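Local atomic coordinates of L-lysine 6-monooxygenase (Pseudomonas syringae pv. tomato, PDB entry 5CQF), a protein that probably hydroxylates the side-chain amine of lysine or a related amino acid for siderophore biosynthesis, as an FAD- and NADP-dependent flavoprotein monooxygenase. Residues 16-21 with 165-170; 48-53 with 131-136; 176-181 with 314-319; 324-329 with 344-349. All blocks are in the same frame, centred on the assembly; numbering follows the deposited sequence.

Contact 1 (16-21 with 165-170); sequences AICIGF and VLSSGS
Cys18 and Ile19 pair with Val165 and Leu166 as neighbouring parallel strands. Three backbone hydrogen bonds join them. Val165 N donates to Ile17 O, and Ile19 N returns the bond to Val165 O at 2.8 Å, almost straight at 171°. Just past strand 163-166, Ser167 N still reaches Ile19 O at 2.7 Å, though its N-H is bent to 140°. Cys18 CA adds a CA-H...O contact to Val165 O.

The side chains sort onto two faces. Cys18 and Val165 share one. The thiol stands anti to the backbone N (chi1 176°), and Cys18 SG lies 3.4 Å from Ser167 OG. That hydroxyl has a weak hydrogen bond with Asn397 ND2. Val165 rests on Ile422 and Leu426 of helix 412-428. Ile19 and Leu166 lie on the other face, and Ile19 CG2 lies 3.9 Å from Ser168 OG.

Gly20 CA is 3.6 Å from Ser167 O. A CB there would run into that oxygen and also jam against the carbonyl of Ile19. Gly20 opens a Gly-x-Gly-x-x-Gly pattern before helix 23-37, consistent with a dinucleotide-binding Rossmann fold. Main-chain bonds thus carry the pairing, and side chains add looser contacts, such as Cys18 SG to Val165 CG1 at 4.2 Å.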
loop_
_atom_site.group_PDB
_atom_site.type_symbol
_atom_site.label_atom_id
_atom_site.label_comp_id
_atom_site.label_asym_id
_atom_site.label_seq_id
_atom_site.Cartn_x
_atom_site.Cartn_y
_atom_site.Cartn_z
ATOM N N ALA A 16 -46.256 -5.208 11.325
ATOM C CA ALA A 16 -45.088 -5.049 12.154
ATOM C C ALA A 16 -44.742 -3.579 12.359
ATOM O O ALA A 16 -45.098 -2.725 11.541
ATOM C CB ALA A 16 -43.918 -5.778 11.524
ATOM N N ILE A 17 -44.051 -3.304 13.463
ATOM C CA ILE A 17 -43.463 -1.994 13.713
ATOM C C ILE A 17 -41.984 -2.184 13.984
ATOM O O ILE A 17 -41.582 -3.055 14.775
ATOM C CB ILE A 17 -44.095 -1.275 14.920
ATOM C CG1 ILE A 17 -45.604 -1.042 14.723
ATOM C CG2 ILE A 17 -43.403 0.055 15.179
ATOM C CD1 ILE A 17 -45.939 0.080 13.762
ATOM N N CYS A 18 -41.172 -1.379 13.310
ATOM C CA CYS A 18 -39.728 -1.335 13.555
ATOM C C CYS A 18 -39.413 -0.023 14.223
ATOM O O CYS A 18 -39.810 1.029 13.721
ATOM C CB CYS A 18 -38.949 -1.433 12.250
ATOM S SG CYS A 18 -37.136 -1.281 12.429
ATOM N N ILE A 19 -38.728 -0.067 15.357
ATOM C CA ILE A 19 -38.323 1.159 16.013
ATOM C C ILE A 19 -36.884 1.459 15.603
ATOM O O ILE A 19 -35.984 0.689 15.891
ATOM C CB ILE A 19 -38.440 1.070 17.543
ATOM C CG1 ILE A 19 -39.898 0.815 17.943
ATOM C CG2 ILE A 19 -38.027 2.390 18.179
ATOM C CD1 ILE A 19 -40.087 0.548 19.422
ATOM N N GLY A 20 -36.697 2.606 14.946
ATOM C CA GLY A 20 -35.398 3.083 14.507
ATOM C C GLY A 20 -35.365 3.085 12.997
ATOM O O GLY A 20 -35.742 2.095 12.349
ATOM N N PHE A 21 -34.929 4.193 12.412
ATOM C CA PHE A 21 -34.658 4.201 10.982
ATOM C C PHE A 21 -33.245 4.688 10.698
ATOM O O PHE A 21 -33.010 5.461 9.770
ATOM C CB PHE A 21 -35.706 5.003 10.203
ATOM C CG PHE A 21 -35.896 4.528 8.800
ATOM C CD1 PHE A 21 -36.377 3.268 8.552
ATOM C CD2 PHE A 21 -35.614 5.349 7.729
ATOM C CE1 PHE A 21 -36.578 2.816 7.260
ATOM C CE2 PHE A 21 -35.797 4.907 6.426
ATOM C CZ PHE A 21 -36.278 3.629 6.190
ATOM N N VAL A 165 -39.835 -4.966 16.054
ATOM C CA VAL A 165 -38.386 -4.992 15.817
ATOM C C VAL A 165 -37.758 -3.782 16.485
ATOM O O VAL A 165 -38.207 -2.661 16.281
ATOM C CB VAL A 165 -38.062 -4.989 14.309
ATOM C CG1 VAL A 165 -36.553 -5.072 14.082
ATOM C CG2 VAL A 165 -38.770 -6.146 13.612
ATOM N N LEU A 166 -36.741 -4.002 17.311
ATOM C CA LEU A 166 -36.056 -2.888 17.958
ATOM C C LEU A 166 -34.759 -2.709 17.266
ATOM O O LEU A 166 -33.953 -3.597 17.316
ATOM C CB LEU A 166 -35.775 -3.160 19.426
ATOM C CG LEU A 166 -36.839 -2.705 20.416
ATOM C CD1 LEU A 166 -38.085 -3.529 20.234
ATOM C CD2 LEU A 166 -36.278 -2.860 21.821
ATOM N N SER A 167 -34.594 -1.553 16.626
ATOM C CA SER A 167 -33.450 -1.217 15.763
ATOM C C SER A 167 -32.958 0.147 16.185
ATOM O O SER A 167 -32.571 0.956 15.342
ATOM C CB SER A 167 -33.876 -1.125 14.271
ATOM O OG SER A 167 -34.145 -2.387 13.666
ATOM N N SER A 168 -33.039 0.422 17.484
ATOM C CA SER A 168 -32.698 1.743 18.043
ATOM C C SER A 168 -31.342 1.684 18.771
ATOM O O SER A 168 -30.639 2.693 18.839
ATOM C CB SER A 168 -33.824 2.252 18.964
ATOM O OG SER A 168 -34.574 1.184 19.527
ATOM N N GLY A 169 -30.987 0.508 19.305
ATOM C CA GLY A 169 -29.654 0.260 19.859
ATOM C C GLY A 169 -29.589 0.282 21.381
ATOM O O GLY A 169 -30.347 -0.430 22.057
ATOM N N SER A 170 -28.663 1.094 21.908
ATOM C CA SER A 170 -28.378 1.178 23.349
ATOM C C SER A 170 -27.820 2.550 23.691
ATOM O O SER A 170 -27.670 3.377 22.799
ATOM C CB SER A 170 -27.390 0.092 23.748
ATOM O OG SER A 170 -28.077 -1.134 23.909
#

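Contact 2 (48-53 with 131-136); sequences GYLEAA and FDTPVT
Glu51 and Ala53 meet Phe131 to Thr133 where strand 47-50 of the Rossmann-type parallel sheet runs out into a loop. The partner segment is the loop between strands 129-130 and 137-142. Two backbone bonds tie the loops. Thr133 N donates to Glu51 O at 3.0 Å, and Asp132 N donates to Ala53 O at 3.2 Å.

Glu51 starts extended, with CG anti to the backbone N (chi1 169°), and then bends at chi2 (49°). The first step lays Glu51 CG 3.8 Å from Phe131 CD1. The bend turns the carboxylate back over its own loop, where Glu51 OE2 accepts the N-H of Ala53, with Ala53 N 2.9 Å away and above the carboxylate plane. OE1 takes the N-H of Phe21, in the glycine-rich turn after strand 16-19. The carboxylate thus bridges two loops.

The Phe131 ring has the carbonyl oxygen of Ala53 at its edge, in plane. Its side chain also touches Phe21 and Asp55. Farther along the loop, Leu50 and Val135 cross at about a right angle. There CD2 of Leu50 meets CG2 of Val135, and both side chains touch Val152 of strand 147-154. A water lies between Leu50 O and Thr133 O with weak bonds to both. Ala52 CB sits 3.9 Å from Pro134 CB.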
loop_
_atom_site.group_PDB
_atom_site.type_symbol
_atom_site.label_atom_id
_atom_site.label_comp_id
_atom_site.label_asym_id
_atom_site.label_seq_id
_atom_site.Cartn_x
_atom_site.Cartn_y
_atom_site.Cartn_z
ATOM N N GLY A 48 -44.344 -0.345 9.515
ATOM C CA GLY A 48 -44.127 1.097 9.702
ATOM C C GLY A 48 -42.852 1.337 10.489
ATOM O O GLY A 48 -42.453 0.496 11.296
ATOM N N TYR A 49 -42.193 2.469 10.274
ATOM C CA TYR A 49 -40.957 2.736 11.012
ATOM C C TYR A 49 -41.068 4.033 11.802
ATOM O O TYR A 49 -41.569 5.033 11.295
ATOM C CB TYR A 49 -39.744 2.789 10.065
ATOM C CG TYR A 49 -39.580 1.573 9.191
ATOM C CD1 TYR A 49 -40.330 1.421 8.040
ATOM C CD2 TYR A 49 -38.653 0.583 9.504
ATOM C CE1 TYR A 49 -40.181 0.311 7.223
ATOM C CE2 TYR A 49 -38.503 -0.533 8.702
ATOM C CZ TYR A 49 -39.265 -0.661 7.554
ATOM O OH TYR A 49 -39.138 -1.767 6.747
ATOM N N LEU A 50 -40.584 4.013 13.038
ATOM C CA LEU A 50 -40.668 5.170 13.904
ATOM C C LEU A 50 -39.263 5.561 14.244
ATOM O O LEU A 50 -38.573 4.779 14.896
ATOM C CB LEU A 50 -41.374 4.790 15.200
ATOM C CG LEU A 50 -42.902 4.688 15.308
ATOM C CD1 LEU A 50 -43.646 4.462 13.999
ATOM C CD2 LEU A 50 -43.208 3.554 16.264
ATOM N N GLU A 51 -38.837 6.750 13.827
ATOM C CA GLU A 51 -37.494 7.232 14.139
ATOM C C GLU A 51 -37.575 8.498 14.958
ATOM O O GLU A 51 -38.245 9.446 14.573
ATOM C CB GLU A 51 -36.700 7.475 12.844
ATOM C CG GLU A 51 -35.365 8.224 12.962
ATOM C CD GLU A 51 -34.412 7.692 14.038
ATOM O OE1 GLU A 51 -34.347 6.463 14.304
ATOM O OE2 GLU A 51 -33.701 8.526 14.628
ATOM N N ALA A 52 -36.859 8.522 16.073
ATOM C CA ALA A 52 -36.924 9.642 17.009
ATOM C C ALA A 52 -36.326 10.927 16.450
ATOM O O ALA A 52 -36.848 12.000 16.686
ATOM C CB ALA A 52 -36.230 9.269 18.306
ATOM N N ALA A 53 -35.226 10.798 15.721
ATOM C CA ALA A 53 -34.484 11.931 15.178
ATOM C C ALA A 53 -35.051 12.394 13.840
ATOM O O ALA A 53 -35.854 11.693 13.234
ATOM C CB ALA A 53 -33.021 11.547 15.004
ATOM N N PHE A 131 -40.527 10.172 10.976
ATOM C CA PHE A 131 -39.424 10.813 11.713
ATOM C C PHE A 131 -39.927 11.760 12.835
ATOM O O PHE A 131 -41.131 12.009 12.961
ATOM C CB PHE A 131 -38.517 11.581 10.756
ATOM C CG PHE A 131 -37.843 10.720 9.718
ATOM C CD1 PHE A 131 -36.571 10.202 9.939
ATOM C CD2 PHE A 131 -38.465 10.450 8.502
ATOM C CE1 PHE A 131 -35.935 9.427 8.975
ATOM C CE2 PHE A 131 -37.835 9.661 7.546
ATOM C CZ PHE A 131 -36.566 9.160 7.777
ATOM N N ASP A 132 -39.002 12.266 13.659
ATOM C CA ASP A 132 -39.341 13.131 14.812
ATOM C C ASP A 132 -40.443 12.530 15.666
ATOM O O ASP A 132 -41.285 13.239 16.217
ATOM C CB ASP A 132 -39.747 14.520 14.335
ATOM C CG ASP A 132 -38.653 15.187 13.550
ATOM O OD1 ASP A 132 -37.514 15.242 14.068
ATOM O OD2 ASP A 132 -38.925 15.625 12.413
ATOM N N THR A 133 -40.396 11.212 15.792
ATOM C CA THR A 133 -41.469 10.434 16.364
ATOM C C THR A 133 -40.860 9.424 17.350
ATOM O O THR A 133 -40.713 8.242 17.026
ATOM C CB THR A 133 -42.251 9.738 15.234
ATOM O OG1 THR A 133 -42.626 10.711 14.252
ATOM C CG2 THR A 133 -43.491 9.050 15.753
ATOM N N PRO A 134 -40.479 9.902 18.557
ATOM C CA PRO A 134 -39.860 9.028 19.570
ATOM C C PRO A 134 -40.844 8.056 20.211
ATOM O O PRO A 134 -42.016 8.376 20.348
ATOM C CB PRO A 134 -39.330 10.019 20.615
ATOM C CG PRO A 134 -40.175 11.242 20.439
ATOM C CD PRO A 134 -40.463 11.321 18.973
ATOM N N VAL A 135 -40.382 6.871 20.589
ATOM C CA VAL A 135 -41.228 5.979 21.342
ATOM C C VAL A 135 -40.927 6.299 22.794
ATOM O O VAL A 135 -39.770 6.325 23.196
ATOM C CB VAL A 135 -40.970 4.512 21.017
ATOM C CG1 VAL A 135 -41.934 3.618 21.784
ATOM C CG2 VAL A 135 -41.142 4.301 19.539
ATOM N N THR A 136 -41.971 6.622 23.543
ATOM C CA THR A 136 -41.837 6.966 24.938
ATOM C C THR A 136 -42.134 5.741 25.791
ATOM O O THR A 136 -41.478 5.522 26.817
ATOM C CB THR A 136 -42.797 8.102 25.313
ATOM O OG1 THR A 136 -44.147 7.708 25.028
ATOM C CG2 THR A 136 -42.459 9.355 24.524
HETATM O O HOH W 1 -38.045 6.313 17.901
#

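Contact 3 (176-181 with 314-319); sequences QAFEAL and SVISAI
Ile319 fits between Phe178 and Leu181, two side chains carried by the short, weakly bonded helix 176-179 and the turn after it. Its forked side chain is the main bump from the strand. CG1 stands anti to the backbone N (chi1 175°), and the branch stays extended at chi2 (164°). Ile319 CD1, at the end of this branch, goes to the ring of Phe178, 4.0 Å from CE1. Leu181 CD1 meets both CG1 and CG2 of Ile319, each at 4.1 Å. Leu181 and Ile319 reach toward each other tip to tip.

Phe178 is the bump from the other side. Its ring pushes its far edge toward the strand, into the shallow hollow between Ile316 and Ile319. Both CD1 methyls lie near the plane of the ring, at its edge, and that of Ile316 is 4.1 Å from Phe178 CZ. The Phe178 side chain crosses both isoleucine side chains at about a right angle.

Ile316 and Ile319 point to the same side despite being three residues apart. The classic beta bulge at Ser317 and Ala318, both opposite Glu329, accounts for this. Val328 lies beside both isoleucines.

No hydrogen bond crosses between the two segments. They meet through apolar side chains, and Leu186 of strand 186-188 packs against both sides, touching Phe178, Leu181 and Ile319. Exclusion of water may contribute to this small contact.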
loop_
_atom_site.group_PDB
_atom_site.type_symbol
_atom_site.label_atom_id
_atom_site.label_comp_id
_atom_site.label_asym_id
_atom_site.label_seq_id
_atom_site.Cartn_x
_atom_site.Cartn_y
_atom_site.Cartn_z
ATOM N N GLN A 176 -20.691 6.408 36.965
ATOM C CA GLN A 176 -21.231 7.222 38.076
ATOM C C GLN A 176 -20.411 8.483 38.407
ATOM O O GLN A 176 -20.985 9.562 38.590
ATOM C CB GLN A 176 -21.385 6.343 39.338
ATOM C CG GLN A 176 -21.527 7.085 40.673
ATOM C CD GLN A 176 -22.828 7.871 40.807
ATOM O OE1 GLN A 176 -22.997 8.932 40.200
ATOM N NE2 GLN A 176 -23.751 7.359 41.624
ATOM N N ALA A 177 -19.085 8.347 38.477
ATOM C CA ALA A 177 -18.202 9.477 38.798
ATOM C C ALA A 177 -18.426 10.719 37.910
ATOM O O ALA A 177 -18.113 11.846 38.319
ATOM C CB ALA A 177 -16.745 9.035 38.720
ATOM N N PHE A 178 -18.964 10.518 36.707
ATOM C CA PHE A 178 -19.110 11.603 35.738
ATOM C C PHE A 178 -20.526 12.154 35.557
ATOM O O PHE A 178 -20.673 13.232 35.008
ATOM C CB PHE A 178 -18.613 11.145 34.366
ATOM C CG PHE A 178 -17.181 10.720 34.343
ATOM C CD1 PHE A 178 -16.167 11.654 34.350
ATOM C CD2 PHE A 178 -16.844 9.377 34.277
ATOM C CE1 PHE A 178 -14.844 11.255 34.311
ATOM C CE2 PHE A 178 -15.524 8.972 34.227
ATOM C CZ PHE A 178 -14.524 9.911 34.246
ATOM N N GLU A 179 -21.557 11.430 35.985
ATOM C CA GLU A 179 -22.945 11.825 35.681
ATOM C C GLU A 179 -23.301 13.269 36.050
ATOM O O GLU A 179 -23.953 13.970 35.273
ATOM C CB GLU A 179 -23.952 10.852 36.299
ATOM C CG GLU A 179 -24.407 9.811 35.291
ATOM C CD GLU A 179 -25.180 8.651 35.901
ATOM O OE1 GLU A 179 -25.905 8.851 36.914
ATOM O OE2 GLU A 179 -25.065 7.530 35.335
ATOM N N ALA A 180 -22.859 13.723 37.214
ATOM C CA ALA A 180 -23.159 15.092 37.655
ATOM C C ALA A 180 -22.420 16.125 36.816
ATOM O O ALA A 180 -22.790 17.310 36.799
ATOM C CB ALA A 180 -22.812 15.268 39.128
ATOM N N LEU A 181 -21.371 15.675 36.126
ATOM C CA LEU A 181 -20.476 16.574 35.406
ATOM C C LEU A 181 -20.838 16.762 33.936
ATOM O O LEU A 181 -20.405 17.746 33.329
ATOM C CB LEU A 181 -19.027 16.097 35.555
ATOM C CG LEU A 181 -18.494 16.013 36.988
ATOM C CD1 LEU A 181 -17.068 15.482 37.013
ATOM C CD2 LEU A 181 -18.560 17.369 37.683
ATOM N N SER A 314 -4.035 3.009 33.149
ATOM C CA SER A 314 -4.519 4.040 34.052
ATOM C C SER A 314 -6.023 4.160 34.141
ATOM O O SER A 314 -6.741 3.926 33.152
ATOM C CB SER A 314 -3.961 5.396 33.652
ATOM O OG SER A 314 -2.553 5.367 33.737
ATOM N N VAL A 315 -6.490 4.548 35.337
ATOM C CA VAL A 315 -7.866 4.914 35.533
ATOM C C VAL A 315 -7.922 6.283 36.151
ATOM O O VAL A 315 -6.952 6.758 36.724
ATOM C CB VAL A 315 -8.652 3.934 36.439
ATOM C CG1 VAL A 315 -8.781 2.565 35.785
ATOM C CG2 VAL A 315 -8.024 3.822 37.817
ATOM N N ILE A 316 -9.071 6.919 36.001
ATOM C CA ILE A 316 -9.359 8.160 36.676
ATOM C C ILE A 316 -9.929 7.770 38.026
ATOM O O ILE A 316 -10.984 7.128 38.111
ATOM C CB ILE A 316 -10.368 9.007 35.884
ATOM C CG1 ILE A 316 -9.762 9.351 34.523
ATOM C CG2 ILE A 316 -10.751 10.260 36.668
ATOM C CD1 ILE A 316 -10.485 10.443 33.765
ATOM N N SER A 317 -9.199 8.142 39.067
ATOM C CA SER A 317 -9.500 7.786 40.441
ATOM C C SER A 317 -10.153 8.945 41.215
ATOM O O SER A 317 -10.700 8.743 42.288
ATOM C CB SER A 317 -8.191 7.373 41.119
ATOM O OG SER A 317 -7.246 8.437 41.069
ATOM N N ALA A 318 -10.044 10.160 40.686
ATOM C CA ALA A 318 -10.790 11.325 41.196
ATOM C C ALA A 318 -10.832 12.436 40.142
ATOM O O ALA A 318 -9.917 12.583 39.340
ATOM C CB ALA A 318 -10.181 11.849 42.494
ATOM N N ILE A 319 -11.897 13.224 40.170
ATOM C CA ILE A 319 -12.062 14.352 39.263
ATOM C C ILE A 319 -12.958 15.395 39.915
ATOM O O ILE A 319 -13.948 15.049 40.552
ATOM C CB ILE A 319 -12.668 13.888 37.917
ATOM C CG1 ILE A 319 -12.953 15.079 37.000
ATOM C CG2 ILE A 319 -13.944 13.090 38.125
ATOM C CD1 ILE A 319 -13.175 14.688 35.555
#

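Contact 4 (324-329 with 344-349); sequences DGYRVE and DAVVLG
Tyr326 carries this contact, leaning from strand 325-332 against the start of strand 345-348. Its CB points toward that strand. CG stands anti to the carbonyl carbon (chi1 -61°), which lays the ring edge beside Asp344 O. CD2 comes next. Tyr326 CD2 lies 3.7 Å from Asp344 O and 4.2 Å from Val346 CG2, the methyl over one ring face. Tyr326 CE2 is nearest, 3.5 Å from Asp344 O, and it lies 4.1 Å from Ala345 CA. The carbonyl oxygen of Asp344 thus sits at the ring edge, near its plane, beside two ring carbons. At the tip, the hydroxyl is tied to Thr185 OG1 by a hydrogen bond. The ring is stacked with His321 and also touches Leu186.

Gly325 precedes it and passes close to Asp344, with the two CA atoms 4.4 Å apart. The carboxylate of Asp344 takes its charge partner outside the contact, in a salt bridge from OD1 to Arg206.

No hydrogen bond links the two segments. Tyr326 instead pairs through its backbone with Val343, just before Asp344. Strand 338-343 is the last of the antiparallel sheet, and the chain returns at once into strand 345-348 of the parallel sheet, between 186-188 and 206-210. A three-stranded antiparallel meander is thereby packed against a five-stranded parallel sheet, a combination familiar from the dinucleotide-binding domains of flavoprotein monooxygenases.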
loop_
_atom_site.group_PDB
_atom_site.type_symbol
_atom_site.label_atom_id
_atom_site.label_comp_id
_atom_site.label_asym_id
_atom_site.label_seq_id
_atom_site.Cartn_x
_atom_site.Cartn_y
_atom_site.Cartn_z
ATOM N N ASP A 324 -11.036 26.760 37.435
ATOM C CA ASP A 324 -9.995 26.731 36.397
ATOM C C ASP A 324 -9.966 25.429 35.569
ATOM O O ASP A 324 -8.881 24.972 35.207
ATOM C CB ASP A 324 -8.624 26.926 37.045
ATOM C CG ASP A 324 -8.642 27.966 38.115
ATOM O OD1 ASP A 324 -8.756 27.576 39.301
ATOM O OD2 ASP A 324 -8.556 29.161 37.778
ATOM N N GLY A 325 -11.137 24.840 35.296
ATOM C CA GLY A 325 -11.244 23.575 34.551
ATOM C C GLY A 325 -11.455 22.349 35.425
ATOM O O GLY A 325 -12.231 22.393 36.376
ATOM N N TYR A 326 -10.777 21.250 35.089
ATOM C CA TYR A 326 -10.898 20.006 35.834
ATOM C C TYR A 326 -9.564 19.633 36.424
ATOM O O TYR A 326 -8.531 19.859 35.797
ATOM C CB TYR A 326 -11.389 18.867 34.937
ATOM C CG TYR A 326 -12.742 19.152 34.356
ATOM C CD1 TYR A 326 -13.904 18.752 34.998
ATOM C CD2 TYR A 326 -12.870 19.858 33.172
ATOM C CE1 TYR A 326 -15.148 19.041 34.462
ATOM C CE2 TYR A 326 -14.111 20.147 32.631
ATOM C CZ TYR A 326 -15.240 19.747 33.288
ATOM O OH TYR A 326 -16.453 20.063 32.746
ATOM N N ARG A 327 -9.609 19.062 37.631
ATOM C CA ARG A 327 -8.457 18.494 38.303
ATOM C C ARG A 327 -8.681 16.980 38.322
ATOM O O ARG A 327 -9.605 16.480 38.961
ATOM C CB ARG A 327 -8.327 19.070 39.709
ATOM C CG ARG A 327 -7.043 18.713 40.452
ATOM C CD ARG A 327 -7.136 19.123 41.932
ATOM N NE ARG A 327 -6.080 18.574 42.812
ATOM C CZ ARG A 327 -5.982 17.303 43.233
ATOM N NH1 ARG A 327 -6.852 16.355 42.849
ATOM N NH2 ARG A 327 -4.977 16.966 44.037
ATOM N N VAL A 328 -7.847 16.254 37.583
ATOM C CA VAL A 328 -8.073 14.825 37.350
ATOM C C VAL A 328 -6.947 14.001 37.935
ATOM O O VAL A 328 -5.772 14.229 37.623
ATOM C CB VAL A 328 -8.170 14.516 35.853
ATOM C CG1 VAL A 328 -8.575 13.075 35.656
ATOM C CG2 VAL A 328 -9.173 15.439 35.177
ATOM N N GLU A 329 -7.298 13.051 38.790
ATOM C CA GLU A 329 -6.299 12.182 39.378
ATOM C C GLU A 329 -6.315 10.874 38.636
ATOM O O GLU A 329 -7.358 10.216 38.575
ATOM C CB GLU A 329 -6.571 11.923 40.872
ATOM C CG GLU A 329 -5.461 11.125 41.564
ATOM C CD GLU A 329 -5.853 10.597 42.934
ATOM O OE1 GLU A 329 -6.753 9.727 43.021
ATOM O OE2 GLU A 329 -5.244 11.041 43.926
ATOM N N ASP A 344 -8.968 21.626 30.618
ATOM C CA ASP A 344 -10.111 22.510 30.408
ATOM C C ASP A 344 -11.346 21.722 30.013
ATOM O O ASP A 344 -12.444 22.157 30.263
ATOM C CB ASP A 344 -9.792 23.527 29.324
ATOM C CG ASP A 344 -8.604 24.411 29.683
ATOM O OD1 ASP A 344 -8.639 25.043 30.772
ATOM O OD2 ASP A 344 -7.622 24.457 28.899
ATOM N N ALA A 345 -11.177 20.570 29.368
ATOM C CA ALA A 345 -12.320 19.756 28.969
ATOM C C ALA A 345 -11.974 18.297 28.858
ATOM O O ALA A 345 -10.823 17.946 28.662
ATOM C CB ALA A 345 -12.891 20.242 27.658
ATOM N N VAL A 346 -13.008 17.465 28.949
ATOM C CA VAL A 346 -12.888 16.042 29.013
ATOM C C VAL A 346 -13.864 15.440 28.022
ATOM O O VAL A 346 -14.993 15.951 27.888
ATOM C CB VAL A 346 -13.214 15.564 30.422
ATOM C CG1 VAL A 346 -13.312 14.051 30.490
ATOM C CG2 VAL A 346 -12.157 16.068 31.387
ATOM N N VAL A 347 -13.399 14.405 27.290
ATOM C CA VAL A 347 -14.223 13.627 26.343
ATOM C C VAL A 347 -14.255 12.163 26.785
ATOM O O VAL A 347 -13.211 11.559 26.998
ATOM C CB VAL A 347 -13.676 13.658 24.906
ATOM C CG1 VAL A 347 -14.470 12.739 24.004
ATOM C CG2 VAL A 347 -13.709 15.045 24.314
ATOM N N LEU A 348 -15.444 11.589 26.920
ATOM C CA LEU A 348 -15.567 10.224 27.390
ATOM C C LEU A 348 -15.756 9.327 26.216
ATOM O O LEU A 348 -16.832 9.275 25.660
ATOM C CB LEU A 348 -16.730 10.070 28.357
ATOM C CG LEU A 348 -16.729 11.042 29.537
ATOM C CD1 LEU A 348 -18.005 10.868 30.335
ATOM C CD2 LEU A 348 -15.537 10.845 30.444
ATOM N N GLY A 349 -14.703 8.610 25.830
ATOM C CA GLY A 349 -14.822 7.594 24.784
ATOM C C GLY A 349 -15.056 6.265 25.462
ATOM O O GLY A 349 -14.337 5.307 25.238
#

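How the contacts relate
Contacts 1 and 2 both reach the same parallel sheet, through strands 16-19 and 47-50, with centres 9 Å apart. Contact 2 is nested in the chain loop that contact 1 closes. They join where Gly20 N meets Leu50 O at 2.9 Å. By its glycine pattern this region probably holds the FAD site. Contacts 3 and 4 are likewise 9 Å apart and both reach the antiparallel sheet, through strands 314-322 and 325-332, where Ala318 O meets Glu329 N at 2.7 Å. The two pairs are separate: contacts 1 and 4 lie on opposite sides of the chain's centre, with centres about 35 Å apart. Strand 163-166 and helix 176-179 follow each other in the chain, leading from contact 1 to contact 3.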